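Local coordinates for 3-carboxy-cis,cis-muconate cycloisomerase (Acinetobacter calcoaceticus, PDB 1Q5N), which is a mainly helical enzyme of the fumarase/aspartase (lyase) superfamily, built as a tetramer of identical chains around long, packed helices, at residues A[137-142]-A[344-349]; A[171-176]-A[251-256]; A[127-132]-A[340-345]; A[178-183]-A[244-249]. All blocks are in the same frame, centred on the assembly; numbering follows the deposited sequence.

Interaction 1. Residues A[137-142]-A[344-349]; sequences YETALS and RTLDVL
Thr139 lays its methyl against CB and the carbonyl oxygen of Leu349, and this is the tight part of the contact: Thr139 CG2 lies 3.8 Å from Leu349 CB and 3.7 Å from Leu349 O. With chi1 at -53° the methyl stands anti to the backbone N and points across, while the hydroxyl lies beside that N and is hydrogen-bonded to Gln135 O. Leu349 O takes a hydrogen bond from Gln143 NE2, one turn beyond Thr139 on helix 110-146. The two segments belong to helices 110-146 and 323-351, neighbours in the long-helix bundle of the fumarase/aspartase superfamily; here they run nearly parallel, with axes 9.8 Å apart at an angle of 25°. On the inner flank Ala140 CB meets Leu349 CD1 more distantly, at 4.4 Å, while the same alanine touches Ala174 of helix 166-191 and Leu349 also leans on Met254. The other flank, where Leu346 and Thr139 are partly exposed, is the more open one. There Leu346, with CG anti to its backbone N (chi1 -172°), sends CD1 across the threonine at about a right angle, 3.9 Å from Thr139 OG1.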
loop_
_atom_site.group_PDB
_atom_site.type_symbol
_atom_site.label_atom_id
_atom_site.label_comp_id
_atom_site.label_asym_id
_atom_site.label_seq_id
_atom_site.Cartn_x
_atom_site.Cartn_y
_atom_site.Cartn_z
ATOM N N TYR A 137 -21.411 18.003 -7.722
ATOM C CA TYR A 137 -21.242 18.610 -9.054
ATOM C C TYR A 137 -22.111 19.892 -9.228
ATOM O O TYR A 137 -21.619 20.966 -9.605
ATOM C CB TYR A 137 -21.616 17.589 -10.100
ATOM C CG TYR A 137 -21.504 18.052 -11.542
ATOM C CD1 TYR A 137 -20.355 18.684 -12.006
ATOM C CD2 TYR A 137 -22.503 17.724 -12.473
ATOM C CE1 TYR A 137 -20.178 18.955 -13.324
ATOM C CE2 TYR A 137 -22.339 17.991 -13.830
ATOM C CZ TYR A 137 -21.182 18.595 -14.253
ATOM O OH TYR A 137 -20.984 18.781 -15.606
ATOM N N GLU A 138 -23.399 19.757 -8.937
ATOM C CA GLU A 138 -24.360 20.848 -9.047
ATOM C C GLU A 138 -23.936 22.024 -8.203
ATOM O O GLU A 138 -23.858 23.160 -8.706
ATOM C CB GLU A 138 -25.757 20.385 -8.618
ATOM C CG GLU A 138 -26.398 19.647 -9.769
ATOM C CD GLU A 138 -27.728 19.003 -9.413
ATOM O OE1 GLU A 138 -28.143 19.026 -8.217
ATOM O OE2 GLU A 138 -28.349 18.458 -10.347
ATOM N N THR A 139 -23.686 21.745 -6.927
ATOM C CA THR A 139 -23.239 22.778 -6.021
ATOM C C THR A 139 -21.892 23.407 -6.513
ATOM O O THR A 139 -21.754 24.631 -6.524
ATOM C CB THR A 139 -23.114 22.211 -4.616
ATOM O OG1 THR A 139 -24.355 21.589 -4.263
ATOM C CG2 THR A 139 -22.792 23.291 -3.617
ATOM N N ALA A 140 -20.928 22.614 -6.982
ATOM C CA ALA A 140 -19.686 23.250 -7.409
ATOM C C ALA A 140 -19.943 24.133 -8.633
ATOM O O ALA A 140 -19.363 25.210 -8.737
ATOM C CB ALA A 140 -18.600 22.215 -7.726
ATOM N N LEU A 141 -20.801 23.687 -9.560
ATOM C CA LEU A 141 -21.070 24.494 -10.751
ATOM C C LEU A 141 -21.717 25.830 -10.336
ATOM O O LEU A 141 -21.353 26.872 -10.818
ATOM C CB LEU A 141 -22.013 23.778 -11.710
ATOM C CG LEU A 141 -21.579 22.545 -12.499
ATOM C CD1 LEU A 141 -22.856 21.860 -13.021
ATOM C CD2 LEU A 141 -20.641 22.919 -13.640
ATOM N N SER A 142 -22.668 25.786 -9.425
ATOM C CA SER A 142 -23.351 26.988 -8.986
ATOM C C SER A 142 -22.404 28.003 -8.290
ATOM O O SER A 142 -22.469 29.204 -8.555
ATOM C CB SER A 142 -24.500 26.568 -8.078
ATOM O OG SER A 142 -24.834 27.621 -7.207
ATOM N N ARG A 344 -19.094 15.081 3.859
ATOM C CA ARG A 344 -18.480 16.266 4.443
ATOM C C ARG A 344 -18.092 17.298 3.354
ATOM O O ARG A 344 -18.265 18.505 3.533
ATOM C CB ARG A 344 -17.304 15.839 5.290
ATOM C CG ARG A 344 -17.846 15.367 6.597
ATOM C CD ARG A 344 -16.952 14.421 7.224
ATOM N NE ARG A 344 -17.687 13.625 8.200
ATOM C CZ ARG A 344 -18.150 12.389 7.966
ATOM N NH1 ARG A 344 -17.955 11.789 6.796
ATOM N NH2 ARG A 344 -18.820 11.748 8.916
ATOM N N THR A 345 -17.609 16.833 2.209
ATOM C CA THR A 345 -17.278 17.761 1.139
ATOM C C THR A 345 -18.544 18.562 0.692
ATOM O O THR A 345 -18.488 19.796 0.523
ATOM C CB THR A 345 -16.632 16.999 -0.033
ATOM O OG1 THR A 345 -15.452 16.363 0.469
ATOM C CG2 THR A 345 -16.266 17.957 -1.235
ATOM N N LEU A 346 -19.677 17.877 0.516
ATOM C CA LEU A 346 -20.937 18.558 0.144
ATOM C C LEU A 346 -21.271 19.671 1.161
ATOM O O LEU A 346 -21.501 20.809 0.771
ATOM C CB LEU A 346 -22.086 17.553 0.081
ATOM C CG LEU A 346 -23.382 18.134 -0.487
ATOM C CD1 LEU A 346 -23.161 18.809 -1.836
ATOM C CD2 LEU A 346 -24.357 16.967 -0.617
ATOM N N ASP A 347 -21.291 19.349 2.454
ATOM C CA ASP A 347 -21.539 20.369 3.479
ATOM C C ASP A 347 -20.663 21.619 3.276
ATOM O O ASP A 347 -21.146 22.745 3.376
ATOM C CB ASP A 347 -21.218 19.848 4.881
ATOM C CG ASP A 347 -22.249 18.927 5.396
ATOM O OD1 ASP A 347 -23.318 18.831 4.740
ATOM O OD2 ASP A 347 -21.996 18.289 6.455
ATOM N N VAL A 348 -19.369 21.406 3.020
ATOM C CA VAL A 348 -18.440 22.500 2.822
ATOM C C VAL A 348 -18.723 23.272 1.531
ATOM O O VAL A 348 -18.665 24.502 1.534
ATOM C CB VAL A 348 -16.940 21.983 2.835
ATOM C CG1 VAL A 348 -15.964 23.088 2.347
ATOM C CG2 VAL A 348 -16.566 21.532 4.219
ATOM N N LEU A 349 -19.008 22.569 0.422
ATOM C CA LEU A 349 -19.274 23.263 -0.834
ATOM C C LEU A 349 -20.524 24.128 -0.725
ATOM O O LEU A 349 -20.586 25.182 -1.345
ATOM C CB LEU A 349 -19.467 22.299 -1.984
ATOM C CG LEU A 349 -18.227 21.657 -2.577
ATOM C CD1 LEU A 349 -18.662 20.586 -3.597
ATOM C CD2 LEU A 349 -17.352 22.673 -3.244
#

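Interaction 2. Residues A[171-176]-A[251-256]; sequences ARWASA and VGKMAR
Lys253 NZ is gripped by three groups: a salt bridge to Asp257 one turn along its helix, and the carbonyl oxygens of Gln315 and His317 of a second subunit. Bends at chi2 and chi4 carry the lysine chain over toward helix 166-191, where Lys253 CE comes to 3.8 Å from Arg172 NH2. The two cationic groups are close, with Lys253 NZ 4.0 Å from Arg172 NH2, but each has acid partners: Asp257 for the lysine, and Glu318 and Glu233 of the second subunit for the arginine; these probably balance the charge. Below this polar layer lies Trp173. Met254 CG sits almost squarely over the five-membered ring, 3.6 Å from its centroid and 7° off the normal, and Met254 SD stays over the same face at 4.4 Å from that centroid. The last bond of the methionine turns (chi3 63°), bringing Met254 CE within 3.4 Å of Trp173 CE3, on the benzo part of the indole. Lys253 CD approaches Trp173 NE1 obliquely at 3.9 Å, and that buried N-H has no hydrogen-bond partner in the model. The helices run antiparallel at 164°, their axes 11.1 Å apart, with the indole and the methionine between them. This is a Met-aromatic contact combined with a CH-pi contact, set in the helical bundle of the lyase superfamily beside a charged subunit interface.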
loop_
_atom_site.group_PDB
_atom_site.type_symbol
_atom_site.label_atom_id
_atom_site.label_comp_id
_atom_site.label_asym_id
_atom_site.label_seq_id
_atom_site.Cartn_x
_atom_site.Cartn_y
_atom_site.Cartn_z
ATOM N N ALA A 171 -14.526 25.508 -10.846
ATOM C CA ALA A 171 -14.840 24.889 -12.130
ATOM C C ALA A 171 -13.972 23.630 -12.320
ATOM O O ALA A 171 -14.447 22.610 -12.845
ATOM C CB ALA A 171 -14.622 25.894 -13.288
ATOM N N ARG A 172 -12.705 23.713 -11.902
ATOM C CA ARG A 172 -11.793 22.577 -12.001
ATOM C C ARG A 172 -12.373 21.369 -11.178
ATOM O O ARG A 172 -12.393 20.230 -11.656
ATOM C CB ARG A 172 -10.394 22.983 -11.497
ATOM C CG ARG A 172 -9.566 23.756 -12.521
ATOM C CD ARG A 172 -8.426 24.548 -11.838
ATOM N NE ARG A 172 -7.618 23.702 -10.940
ATOM C CZ ARG A 172 -6.848 24.174 -9.964
ATOM N NH1 ARG A 172 -6.769 25.480 -9.768
ATOM N NH2 ARG A 172 -6.189 23.340 -9.154
ATOM N N TRP A 173 -12.883 21.642 -9.978
ATOM C CA TRP A 173 -13.455 20.594 -9.150
ATOM C C TRP A 173 -14.745 20.011 -9.753
ATOM O O TRP A 173 -14.999 18.773 -9.697
ATOM C CB TRP A 173 -13.716 21.115 -7.722
ATOM C CG TRP A 173 -12.489 21.626 -7.067
ATOM C CD1 TRP A 173 -11.195 21.332 -7.409
ATOM C CD2 TRP A 173 -12.412 22.457 -5.903
ATOM N NE1 TRP A 173 -10.336 21.917 -6.528
ATOM C CE2 TRP A 173 -11.053 22.616 -5.598
ATOM C CE3 TRP A 173 -13.373 23.075 -5.089
ATOM C CZ2 TRP A 173 -10.604 23.377 -4.514
ATOM C CZ3 TRP A 173 -12.930 23.839 -3.988
ATOM C CH2 TRP A 173 -11.555 23.977 -3.715
ATOM N N ALA A 174 -15.554 20.900 -10.326
ATOM C CA ALA A 174 -16.810 20.510 -10.937
ATOM C C ALA A 174 -16.534 19.542 -12.076
ATOM O O ALA A 174 -17.115 18.469 -12.157
ATOM C CB ALA A 174 -17.571 21.755 -11.463
ATOM N N SER A 175 -15.645 19.928 -12.967
ATOM C CA SER A 175 -15.335 19.074 -14.103
ATOM C C SER A 175 -14.788 17.689 -13.623
ATOM O O SER A 175 -15.020 16.666 -14.275
ATOM C CB SER A 175 -14.326 19.818 -15.002
ATOM O OG SER A 175 -14.020 19.105 -16.174
ATOM N N ALA A 176 -14.077 17.661 -12.488
ATOM C CA ALA A 176 -13.551 16.398 -11.988
ATOM C C ALA A 176 -14.769 15.554 -11.522
ATOM O O ALA A 176 -14.838 14.337 -11.753
ATOM C CB ALA A 176 -12.581 16.638 -10.829
ATOM N N VAL A 251 -11.834 14.565 -3.677
ATOM C CA VAL A 251 -12.248 15.439 -2.573
ATOM C C VAL A 251 -11.093 15.632 -1.579
ATOM O O VAL A 251 -11.054 16.622 -0.821
ATOM C CB VAL A 251 -13.576 14.946 -1.878
ATOM C CG1 VAL A 251 -14.710 14.922 -2.931
ATOM C CG2 VAL A 251 -13.408 13.560 -1.250
ATOM N N GLY A 252 -10.148 14.682 -1.605
ATOM C CA GLY A 252 -8.950 14.784 -0.769
ATOM C C GLY A 252 -8.202 16.034 -1.264
ATOM O O GLY A 252 -7.759 16.854 -0.478
ATOM N N LYS A 253 -8.078 16.183 -2.583
ATOM C CA LYS A 253 -7.379 17.339 -3.139
ATOM C C LYS A 253 -8.092 18.651 -2.755
ATOM O O LYS A 253 -7.432 19.653 -2.439
ATOM C CB LYS A 253 -7.259 17.191 -4.683
ATOM C CG LYS A 253 -6.486 18.343 -5.371
ATOM C CD LYS A 253 -7.387 19.552 -5.734
ATOM C CE LYS A 253 -6.623 20.588 -6.570
ATOM N NZ LYS A 253 -5.425 21.169 -5.867
ATOM N N MET A 254 -9.436 18.631 -2.768
ATOM C CA MET A 254 -10.224 19.806 -2.403
ATOM C C MET A 254 -10.021 20.141 -0.902
ATOM O O MET A 254 -9.829 21.298 -0.547
ATOM C CB MET A 254 -11.691 19.528 -2.709
ATOM C CG MET A 254 -11.929 19.290 -4.215
ATOM S SD MET A 254 -13.594 18.683 -4.441
ATOM C CE MET A 254 -14.593 20.099 -3.853
ATOM N N ALA A 255 -10.027 19.120 -0.043
ATOM C CA ALA A 255 -9.858 19.337 1.396
ATOM C C ALA A 255 -8.441 19.884 1.686
ATOM O O ALA A 255 -8.251 20.700 2.610
ATOM C CB ALA A 255 -10.078 17.993 2.198
ATOM N N ARG A 256 -7.441 19.405 0.942
ATOM C CA ARG A 256 -6.092 19.955 1.154
ATOM C C ARG A 256 -6.163 21.467 0.850
ATOM O O ARG A 256 -5.675 22.270 1.627
ATOM C CB ARG A 256 -5.064 19.277 0.228
ATOM C CG ARG A 256 -3.642 19.934 0.124
ATOM C CD ARG A 256 -2.900 20.082 1.464
ATOM N NE ARG A 256 -2.898 18.882 2.292
ATOM C CZ ARG A 256 -2.202 17.772 2.037
ATOM N NH1 ARG A 256 -1.424 17.682 0.937
ATOM N NH2 ARG A 256 -2.228 16.774 2.914
#

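Interaction 3. Residues A[127-132]-A[340-345]; sequences AIVQNQ and GALERT
Gln132 and Leu342 make the centre of the contact, the amide of one lying against the branched chain of the other. Gln132 is extended beyond CG (chi2 177°), which carries its amide over to Leu342 and Glu343. Gln132 OE1 is 3.6 Å from Leu342 CD1 and 3.8 Å from Leu342 CB, a buried carbonyl oxygen with apolar neighbours and no polar partner in the model. Beside it Val129 CG1 meets Leu342 CD1 at 3.9 Å, crossing the leucine at about a right angle. Gln132 NE2, by contrast, is hydrogen-bonded to Ala339 O, the residue before 340-345, which fixes the rotation of the amide; it also packs against Glu343 CB at 3.7 Å. A water extends the network toward Glu343: it donates to Glu343 OE1 at 2.8 Å and accepts a weak bond from Gln132 NE2 at 3.3 Å, linking an amide and a carboxylate whose planes stand 86° apart. Gln14, from a loop, touches both of these side chains. Behind the front row, Leu342 rests on Ile247 and Ala341 on Val251. Helices 110-146 and 323-351 thus lie side by side, axes 10.0 Å apart and inclined at 27°, with helix 235-261 packed against both and helix 15-20 covering Ile128.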
loop_
_atom_site.group_PDB
_atom_site.type_symbol
_atom_site.label_atom_id
_atom_site.label_comp_id
_atom_site.label_asym_id
_atom_site.label_seq_id
_atom_site.Cartn_x
_atom_site.Cartn_y
_atom_site.Cartn_z
ATOM N N ALA A 127 -25.760 3.872 -5.745
ATOM C CA ALA A 127 -26.854 4.810 -6.002
ATOM C C ALA A 127 -26.663 6.000 -5.066
ATOM O O ALA A 127 -26.762 7.139 -5.482
ATOM C CB ALA A 127 -28.277 4.123 -5.747
ATOM N N ILE A 128 -26.395 5.733 -3.796
ATOM C CA ILE A 128 -26.168 6.813 -2.848
ATOM C C ILE A 128 -24.917 7.620 -3.211
ATOM O O ILE A 128 -24.988 8.847 -3.251
ATOM C CB ILE A 128 -26.008 6.283 -1.424
ATOM C CG1 ILE A 128 -27.351 5.779 -0.926
ATOM C CG2 ILE A 128 -25.491 7.399 -0.470
ATOM C CD1 ILE A 128 -27.202 5.013 0.352
ATOM N N VAL A 129 -23.790 6.957 -3.510
ATOM C CA VAL A 129 -22.560 7.673 -3.845
ATOM C C VAL A 129 -22.766 8.498 -5.105
ATOM O O VAL A 129 -22.313 9.651 -5.193
ATOM C CB VAL A 129 -21.362 6.687 -4.044
ATOM C CG1 VAL A 129 -20.242 7.352 -4.827
ATOM C CG2 VAL A 129 -20.854 6.235 -2.703
ATOM N N GLN A 130 -23.476 7.929 -6.077
ATOM C CA GLN A 130 -23.694 8.650 -7.325
ATOM C C GLN A 130 -24.525 9.909 -7.047
ATOM O O GLN A 130 -24.256 10.994 -7.565
ATOM C CB GLN A 130 -24.412 7.767 -8.349
ATOM C CG GLN A 130 -24.787 8.531 -9.602
ATOM C CD GLN A 130 -25.113 7.637 -10.768
ATOM O OE1 GLN A 130 -25.541 6.485 -10.605
ATOM N NE2 GLN A 130 -24.914 8.167 -11.985
ATOM N N ASN A 131 -25.537 9.770 -6.214
ATOM C CA ASN A 131 -26.323 10.929 -5.935
ATOM C C ASN A 131 -25.481 11.989 -5.177
ATOM O O ASN A 131 -25.655 13.180 -5.405
ATOM C CB ASN A 131 -27.567 10.547 -5.142
ATOM C CG ASN A 131 -28.477 11.736 -4.925
ATOM O OD1 ASN A 131 -28.810 12.068 -3.782
ATOM N ND2 ASN A 131 -28.867 12.422 -6.029
ATOM N N GLN A 132 -24.579 11.567 -4.292
ATOM C CA GLN A 132 -23.730 12.535 -3.584
ATOM C C GLN A 132 -22.833 13.250 -4.598
ATOM O O GLN A 132 -22.677 14.451 -4.557
ATOM C CB GLN A 132 -22.853 11.846 -2.572
ATOM C CG GLN A 132 -23.609 11.223 -1.429
ATOM C CD GLN A 132 -22.652 10.479 -0.501
ATOM O OE1 GLN A 132 -22.029 9.517 -0.919
ATOM N NE2 GLN A 132 -22.526 10.929 0.751
ATOM N N GLY A 340 -18.581 8.824 3.254
ATOM C CA GLY A 340 -18.322 9.767 4.350
ATOM C C GLY A 340 -17.570 11.020 3.864
ATOM O O GLY A 340 -17.908 12.162 4.194
ATOM N N ALA A 341 -16.565 10.829 3.025
ATOM C CA ALA A 341 -15.795 11.981 2.549
ATOM C C ALA A 341 -16.664 12.873 1.648
ATOM O O ALA A 341 -16.541 14.089 1.675
ATOM C CB ALA A 341 -14.487 11.504 1.769
ATOM N N LEU A 342 -17.522 12.259 0.841
ATOM C CA LEU A 342 -18.427 13.007 -0.043
ATOM C C LEU A 342 -19.422 13.792 0.789
ATOM O O LEU A 342 -19.706 14.951 0.496
ATOM C CB LEU A 342 -19.200 12.048 -0.949
ATOM C CG LEU A 342 -18.386 11.570 -2.105
ATOM C CD1 LEU A 342 -19.109 10.449 -2.806
ATOM C CD2 LEU A 342 -18.170 12.769 -3.015
ATOM N N GLU A 343 -19.953 13.167 1.831
ATOM C CA GLU A 343 -20.911 13.889 2.634
ATOM C C GLU A 343 -20.298 15.164 3.278
ATOM O O GLU A 343 -20.935 16.213 3.274
ATOM C CB GLU A 343 -21.507 12.973 3.711
ATOM C CG GLU A 343 -22.186 13.723 4.831
ATOM C CD GLU A 343 -23.011 12.803 5.688
ATOM O OE1 GLU A 343 -24.194 12.566 5.322
ATOM O OE2 GLU A 343 -22.470 12.292 6.706
ATOM N N ARG A 344 -19.094 15.081 3.859
ATOM C CA ARG A 344 -18.480 16.266 4.443
ATOM C C ARG A 344 -18.092 17.298 3.354
ATOM O O ARG A 344 -18.265 18.505 3.533
ATOM C CB ARG A 344 -17.304 15.839 5.290
ATOM C CG ARG A 344 -17.846 15.367 6.597
ATOM C CD ARG A 344 -16.952 14.421 7.224
ATOM N NE ARG A 344 -17.687 13.625 8.200
ATOM C CZ ARG A 344 -18.150 12.389 7.966
ATOM N NH1 ARG A 344 -17.955 11.789 6.796
ATOM N NH2 ARG A 344 -18.820 11.748 8.916
ATOM N N THR A 345 -17.609 16.833 2.209
ATOM C CA THR A 345 -17.278 17.761 1.139
ATOM C C THR A 345 -18.544 18.562 0.692
ATOM O O THR A 345 -18.488 19.796 0.523
ATOM C CB THR A 345 -16.632 16.999 -0.033
ATOM O OG1 THR A 345 -15.452 16.363 0.469
ATOM C CG2 THR A 345 -16.266 17.957 -1.235
HETATM O O HOH W 1 -24.523 12.875 2.567
#

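Interaction 4. Residues A[178-183]-A[244-249]; sequences KRDLDR and LGIITG
The Arg183 guanidinium carries Ile246 over one face and Asp180 OD1 at its edge, in the plane. The Arg183 chain runs extended from CG to NE (chi3 -173°), laying the group beside Ile246. Ile246 CG2 lies 3.7 Å from Arg183 NH1, while the other branch end, CD1, sits 4.0 Å above the plane toward the rim. The edge partner comes from the arginine's own helix: Arg183 NH1 and Asp180 OD1 form a salt bridge at 2.9 Å, though the hydrogen bond within it is weak and bent, with an angle of 122° at the hydrogen. The Asp180 carboxylate in turn has isoleucines against it, Ile247 CG1 3.6 Å from Asp180 CG and Ile246 CG2 3.6 Å from Asp180 OD1. Its second oxygen, OD2, has a weak hydrogen bond from Asn250. The two helices, 166-191 and 235-261, are antiparallel here at 170°, with axes 10.5 Å apart, and Asp180 faces Ile247 at their closest backbone approach. Arg183 NH2 bridges to Asp235 and Glu239 of a second subunit, so the guanidinium joins acids of two chains. Hydrocarbon from one helix therefore lines an ion pair on the other, and burial among isoleucine carbons would probably strengthen the attraction between the charges.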
loop_
_atom_site.group_PDB
_atom_site.type_symbol
_atom_site.label_atom_id
_atom_site.label_comp_id
_atom_site.label_asym_id
_atom_site.label_seq_id
_atom_site.Cartn_x
_atom_site.Cartn_y
_atom_site.Cartn_z
ATOM N N LYS A 178 -17.741 15.684 -12.752
ATOM C CA LYS A 178 -18.443 15.225 -13.924
ATOM C C LYS A 178 -17.746 13.990 -14.497
ATOM O O LYS A 178 -18.411 13.049 -14.889
ATOM C CB LYS A 178 -18.585 16.385 -14.937
ATOM C CG LYS A 178 -18.029 16.169 -16.289
ATOM C CD LYS A 178 -18.981 15.523 -17.262
ATOM C CE LYS A 178 -18.175 15.276 -18.548
ATOM N NZ LYS A 178 -18.926 14.454 -19.567
ATOM N N ARG A 179 -16.416 13.960 -14.526
ATOM C CA ARG A 179 -15.740 12.753 -15.036
ATOM C C ARG A 179 -16.033 11.526 -14.109
ATOM O O ARG A 179 -16.071 10.373 -14.565
ATOM C CB ARG A 179 -14.231 12.997 -15.188
ATOM C CG ARG A 179 -13.887 13.934 -16.291
ATOM C CD ARG A 179 -12.376 13.963 -16.517
ATOM N NE ARG A 179 -11.612 14.535 -15.384
ATOM C CZ ARG A 179 -11.529 15.840 -15.091
ATOM N NH1 ARG A 179 -12.165 16.743 -15.824
ATOM N NH2 ARG A 179 -10.767 16.261 -14.094
ATOM N N ASP A 180 -16.264 11.776 -12.822
ATOM C CA ASP A 180 -16.610 10.707 -11.916
ATOM C C ASP A 180 -18.011 10.160 -12.235
ATOM O O ASP A 180 -18.251 8.948 -12.152
ATOM C CB ASP A 180 -16.597 11.180 -10.470
ATOM C CG ASP A 180 -15.194 11.458 -9.964
ATOM O OD1 ASP A 180 -14.236 10.814 -10.463
ATOM O OD2 ASP A 180 -15.055 12.309 -9.054
ATOM N N LEU A 181 -18.933 11.064 -12.544
ATOM C CA LEU A 181 -20.283 10.674 -12.919
ATOM C C LEU A 181 -20.197 9.794 -14.201
ATOM O O LEU A 181 -20.880 8.793 -14.314
ATOM C CB LEU A 181 -21.122 11.920 -13.183
ATOM C CG LEU A 181 -22.179 12.364 -12.181
ATOM C CD1 LEU A 181 -22.175 11.643 -10.864
ATOM C CD2 LEU A 181 -21.978 13.837 -12.005
ATOM N N ASP A 182 -19.327 10.146 -15.133
ATOM C CA ASP A 182 -19.197 9.355 -16.326
ATOM C C ASP A 182 -18.632 7.957 -16.009
ATOM O O ASP A 182 -19.074 6.936 -16.578
ATOM C CB ASP A 182 -18.274 10.036 -17.338
ATOM C CG ASP A 182 -18.871 11.334 -17.953
ATOM O OD1 ASP A 182 -20.097 11.591 -17.839
ATOM O OD2 ASP A 182 -18.081 12.095 -18.574
ATOM N N ARG A 183 -17.630 7.916 -15.133
ATOM C CA ARG A 183 -17.018 6.644 -14.772
ATOM C C ARG A 183 -18.023 5.713 -14.107
ATOM O O ARG A 183 -18.078 4.530 -14.430
ATOM C CB ARG A 183 -15.857 6.864 -13.819
ATOM C CG ARG A 183 -14.636 7.406 -14.496
ATOM C CD ARG A 183 -13.534 7.687 -13.452
ATOM N NE ARG A 183 -12.434 8.369 -14.118
ATOM C CZ ARG A 183 -12.070 9.624 -13.852
ATOM N NH1 ARG A 183 -12.711 10.336 -12.917
ATOM N NH2 ARG A 183 -11.076 10.171 -14.550
ATOM N N LEU A 244 -14.221 4.392 -6.703
ATOM C CA LEU A 244 -14.447 5.012 -5.410
ATOM C C LEU A 244 -13.113 5.645 -4.992
ATOM O O LEU A 244 -13.097 6.732 -4.442
ATOM C CB LEU A 244 -14.906 3.973 -4.375
ATOM C CG LEU A 244 -16.264 3.352 -4.778
ATOM C CD1 LEU A 244 -16.563 2.201 -3.780
ATOM C CD2 LEU A 244 -17.412 4.431 -4.841
ATOM N N GLY A 245 -12.005 4.961 -5.270
ATOM C CA GLY A 245 -10.702 5.489 -4.938
ATOM C C GLY A 245 -10.431 6.834 -5.630
ATOM O O GLY A 245 -9.879 7.740 -5.003
ATOM N N ILE A 246 -10.815 6.981 -6.900
ATOM C CA ILE A 246 -10.591 8.224 -7.603
ATOM C C ILE A 246 -11.460 9.337 -7.017
ATOM O O ILE A 246 -11.012 10.475 -6.857
ATOM C CB ILE A 246 -10.892 8.072 -9.099
ATOM C CG1 ILE A 246 -9.793 7.229 -9.766
ATOM C CG2 ILE A 246 -11.009 9.444 -9.762
ATOM C CD1 ILE A 246 -10.224 6.761 -11.156
ATOM N N ILE A 247 -12.694 9.001 -6.648
ATOM C CA ILE A 247 -13.571 10.008 -6.077
ATOM C C ILE A 247 -12.983 10.487 -4.757
ATOM O O ILE A 247 -12.993 11.686 -4.468
ATOM C CB ILE A 247 -15.022 9.443 -5.838
ATOM C CG1 ILE A 247 -15.676 9.183 -7.205
ATOM C CG2 ILE A 247 -15.830 10.396 -4.908
ATOM C CD1 ILE A 247 -16.914 8.248 -7.143
ATOM N N THR A 248 -12.472 9.565 -3.951
ATOM C CA THR A 248 -11.921 9.995 -2.676
ATOM C C THR A 248 -10.696 10.856 -2.925
ATOM O O THR A 248 -10.505 11.850 -2.222
ATOM C CB THR A 248 -11.555 8.810 -1.790
ATOM O OG1 THR A 248 -12.766 8.175 -1.402
ATOM C CG2 THR A 248 -10.787 9.260 -0.520
ATOM N N GLY A 249 -9.881 10.499 -3.928
ATOM C CA GLY A 249 -8.729 11.337 -4.230
ATOM C C GLY A 249 -9.164 12.763 -4.663
ATOM O O GLY A 249 -8.503 13.733 -4.297
#

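In the fold
Two pairs of helices carry all four contacts. Interactions 1 and 3 join helices 110-146 and 323-351 in nearly parallel fashion, and their segments overlap at Arg344 and Thr345; interactions 2 and 4 join helices 166-191 and 235-261 in antiparallel fashion. The pairs pack on one another: Val251 of interaction 2 touches Thr345, and Tyr137 of interaction 1 meets Lys178 and Leu181 of interaction 4. Interaction 1 is partly open to solvent and mostly aliphatic, whereas interaction 3 is buried, with a water at its partly exposed Glu343 side. Interactions 2 and 4 are fully buried and reach a second subunit, and there arginines meet acids of the neighbouring chain and a lysine its carbonyl oxygens, beside aromatic or aliphatic packing.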